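Local coordinates for 5-oxoprolinase subunit A (Thermus thermophilus, PDB 2DFA), which probably catalyses the ATP-dependent cleavage of 5-oxoproline to L-glutamate as one component of a complex with PxpB and PxpC, at residues A[198-203]-A[243-248]. Residues are numbered along the deposited sequence; the frame is centred on the assembly and turned at random.
Sequences RMVLEG and AGVEVR
V245 overlaps two residues in the last turn of helix 189-201, one with each methyl. Its CG1 meets CG1 of V200 tip to tip at 3.9 Å. Its CG2 lies 3.8 Å from CD2 of L201, and there the two side chains run at a slant to each other. In both valines CG1 stands opposite the backbone N (chi1 179°), which brings each of these methyls to the side where the other lies; they meet at an angle. The contact is entirely apolar and small, about 125 Å² in all. V200 and V245 are buried, whereas L201 sits at the exposed margin. The curled parallel sheet with helices around it is consistent with a TIM-barrel-like (beta/alpha) barrel. The contact lies in its outer, helix-bearing layer, where the end of helix 189-201 meets the link from helix 229-241 into strand 246-247. That strand pairs in parallel with strand 2-9. A Schellman motif ends helix 229-241, with G244 at its positive-phi position, and V245 follows directly. L240 of the same helix touches both V200 and V245. V3 and L220, from two adjacent strands of the sheet, also pack on V200. At the far side of the helix end, R198 NH2 forms a salt bridge with E212.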
ATOM      1  N   ARG A 198     -28.488 -25.111  20.891  1.00 48.34           N
ATOM      2  CA  ARG A 198     -29.616 -25.539  20.074  1.00 48.25           C
ATOM      3  C   ARG A 198     -29.169 -25.996  18.685  1.00 47.04           C
ATOM      4  O   ARG A 198     -29.578 -27.033  18.180  1.00 46.53           O
ATOM      5  CB  ARG A 198     -30.575 -24.354  19.951  1.00 51.37           C
ATOM      6  CG  ARG A 198     -31.919 -24.747  19.340  1.00 55.53           C
ATOM      7  CD  ARG A 198     -32.960 -25.122  20.407  1.00 57.42           C
ATOM      8  NE  ARG A 198     -34.055 -25.902  19.815  1.00 60.71           N
ATOM      9  CZ  ARG A 198     -34.940 -25.229  19.056  1.00 61.44           C
ATOM     10  NH1 ARG A 198     -34.779 -23.932  18.866  1.00 63.25           N
ATOM     11  NH2 ARG A 198     -35.985 -25.866  18.520  1.00 63.44           N
ATOM     12  N   MET A 199     -28.337 -25.152  18.044  1.00 44.41           N
ATOM     13  CA  MET A 199     -27.859 -25.486  16.706  1.00 42.97           C
ATOM     14  C   MET A 199     -27.125 -26.832  16.686  1.00 42.60           C
ATOM     15  O   MET A 199     -27.242 -27.626  15.764  1.00 42.33           O
ATOM     16  CB  MET A 199     -26.906 -24.383  16.240  1.00 42.94           C
ATOM     17  CG  MET A 199     -27.543 -22.993  16.191  1.00 41.60           C
ATOM     18  SD  MET A 199     -26.340 -21.726  15.762  1.00 40.94           S
ATOM     19  CE  MET A 199     -27.399 -20.725  14.711  1.00 39.55           C
ATOM     20  N   VAL A 200     -26.303 -27.054  17.729  1.00 43.63           N
ATOM     21  CA  VAL A 200     -25.566 -28.316  17.797  1.00 46.14           C
ATOM     22  C   VAL A 200     -26.481 -29.494  18.158  1.00 47.53           C
ATOM     23  O   VAL A 200     -26.583 -30.483  17.445  1.00 47.35           O
ATOM     24  CB  VAL A 200     -24.451 -28.173  18.838  1.00 47.16           C
ATOM     25  CG1 VAL A 200     -23.673 -29.485  18.947  1.00 45.94           C
ATOM     26  CG2 VAL A 200     -23.496 -27.064  18.439  1.00 47.02           C
ATOM     27  N   LEU A 201     -27.137 -29.369  19.331  1.00 49.25           N
ATOM     28  CA  LEU A 201     -27.933 -30.481  19.854  1.00 51.40           C
ATOM     29  C   LEU A 201     -29.180 -30.794  19.006  1.00 51.72           C
ATOM     30  O   LEU A 201     -29.615 -31.936  18.908  1.00 52.45           O
ATOM     31  CB  LEU A 201     -28.374 -30.142  21.287  1.00 51.83           C
ATOM     32  CG  LEU A 201     -27.217 -29.967  22.281  1.00 53.33           C
ATOM     33  CD1 LEU A 201     -27.716 -29.650  23.695  1.00 53.67           C
ATOM     34  CD2 LEU A 201     -26.352 -31.223  22.411  1.00 54.27           C
ATOM     35  N   GLU A 202     -29.791 -29.739  18.422  1.00 52.52           N
ATOM     36  CA  GLU A 202     -31.070 -29.961  17.742  1.00 51.79           C
ATOM     37  C   GLU A 202     -31.022 -29.664  16.237  1.00 50.99           C
ATOM     38  O   GLU A 202     -31.926 -30.002  15.483  1.00 50.66           O
ATOM     39  CB  GLU A 202     -32.138 -29.093  18.416  1.00 53.92           C
ATOM     40  CG  GLU A 202     -32.514 -29.584  19.817  1.00 57.18           C
ATOM     41  CD  GLU A 202     -33.515 -28.625  20.430  1.00 59.31           C
ATOM     42  OE1 GLU A 202     -34.606 -28.487  19.887  1.00 60.72           O
ATOM     43  OE2 GLU A 202     -33.206 -28.045  21.475  1.00 59.71           O
ATOM     44  N   GLY A 203     -29.952 -28.971  15.806  1.00 49.13           N
ATOM     45  CA  GLY A 203     -29.835 -28.649  14.387  1.00 46.68           C
ATOM     46  C   GLY A 203     -30.893 -27.638  13.938  1.00 46.29           C
ATOM     47  O   GLY A 203     -31.330 -27.610  12.793  1.00 45.50           O
ATOM     48  N   ALA A 243     -22.486 -29.011  28.613  1.00 66.66           N
ATOM     49  CA  ALA A 243     -23.554 -29.791  28.004  1.00 65.20           C
ATOM     50  C   ALA A 243     -23.028 -31.135  27.513  1.00 63.62           C
ATOM     51  O   ALA A 243     -23.795 -31.984  27.067  1.00 63.61           O
ATOM     52  CB  ALA A 243     -24.169 -29.017  26.846  1.00 65.04           C
ATOM     53  N   GLY A 244     -21.715 -31.320  27.592  1.00 62.96           N
ATOM     54  CA  GLY A 244     -21.125 -32.570  27.150  1.00 62.21           C
ATOM     55  C   GLY A 244     -20.820 -32.610  25.663  1.00 61.12           C
ATOM     56  O   GLY A 244     -20.692 -33.687  25.079  1.00 61.32           O
ATOM     57  N   VAL A 245     -20.716 -31.438  25.046  1.00 60.14           N
ATOM     58  CA  VAL A 245     -20.406 -31.345  23.624  1.00 58.83           C
ATOM     59  C   VAL A 245     -18.911 -31.083  23.481  1.00 56.79           C
ATOM     60  O   VAL A 245     -18.372 -30.186  24.127  1.00 56.13           O
ATOM     61  CB  VAL A 245     -21.179 -30.188  22.950  1.00 60.52           C
ATOM     62  CG1 VAL A 245     -20.815 -30.108  21.471  1.00 60.20           C
ATOM     63  CG2 VAL A 245     -22.673 -30.396  23.117  1.00 61.06           C
ATOM     64  N   GLU A 246     -18.242 -31.867  22.643  1.00 55.69           N
ATOM     65  CA  GLU A 246     -16.806 -31.698  22.446  1.00 55.34           C
ATOM     66  C   GLU A 246     -16.501 -30.614  21.417  1.00 54.20           C
ATOM     67  O   GLU A 246     -16.983 -30.665  20.286  1.00 52.07           O
ATOM     68  CB  GLU A 246     -16.163 -33.007  21.985  1.00 55.86           C
ATOM     69  CG  GLU A 246     -14.654 -33.049  22.192  1.00 58.95           C
ATOM     70  CD  GLU A 246     -13.989 -34.222  21.491  1.00 60.59           C
ATOM     71  OE1 GLU A 246     -14.621 -35.296  21.384  1.00 62.03           O
ATOM     72  OE2 GLU A 246     -12.825 -34.072  21.058  1.00 62.14           O
ATOM     73  N   VAL A 247     -15.701 -29.632  21.819  1.00 53.54           N
ATOM     74  CA  VAL A 247     -15.311 -28.555  20.921  1.00 52.80           C
ATOM     75  C   VAL A 247     -13.977 -28.941  20.299  1.00 50.96           C
ATOM     76  O   VAL A 247     -12.944 -28.921  20.964  1.00 50.61           O
ATOM     77  CB  VAL A 247     -15.151 -27.218  21.677  1.00 52.46           C
ATOM     78  CG1 VAL A 247     -14.717 -26.117  20.715  1.00 52.99           C
ATOM     79  CG2 VAL A 247     -16.459 -26.843  22.345  1.00 52.77           C
ATOM     80  N   ARG A 248     -14.000 -29.317  19.025  1.00 50.19           N
ATOM     81  CA  ARG A 248     -12.771 -29.702  18.347  1.00 50.22           C
ATOM     82  C   ARG A 248     -12.785 -29.336  16.869  1.00 47.73           C
ATOM     83  O   ARG A 248     -13.837 -29.274  16.235  1.00 45.12           O
ATOM     84  CB  ARG A 248     -12.522 -31.202  18.505  1.00 53.14           C
ATOM     85  CG  ARG A 248     -13.569 -32.084  17.855  1.00 59.32           C
ATOM     86  CD  ARG A 248     -13.208 -33.555  18.009  1.00 63.95           C
ATOM     87  NE  ARG A 248     -11.905 -33.859  17.422  1.00 67.01           N
ATOM     88  CZ  ARG A 248     -11.352 -35.067  17.410  1.00 68.14           C
ATOM     89  NH1 ARG A 248     -11.987 -36.097  17.956  1.00 69.14           N
ATOM     90  NH2 ARG A 248     -10.160 -35.246  16.854  1.00 68.29           N
TER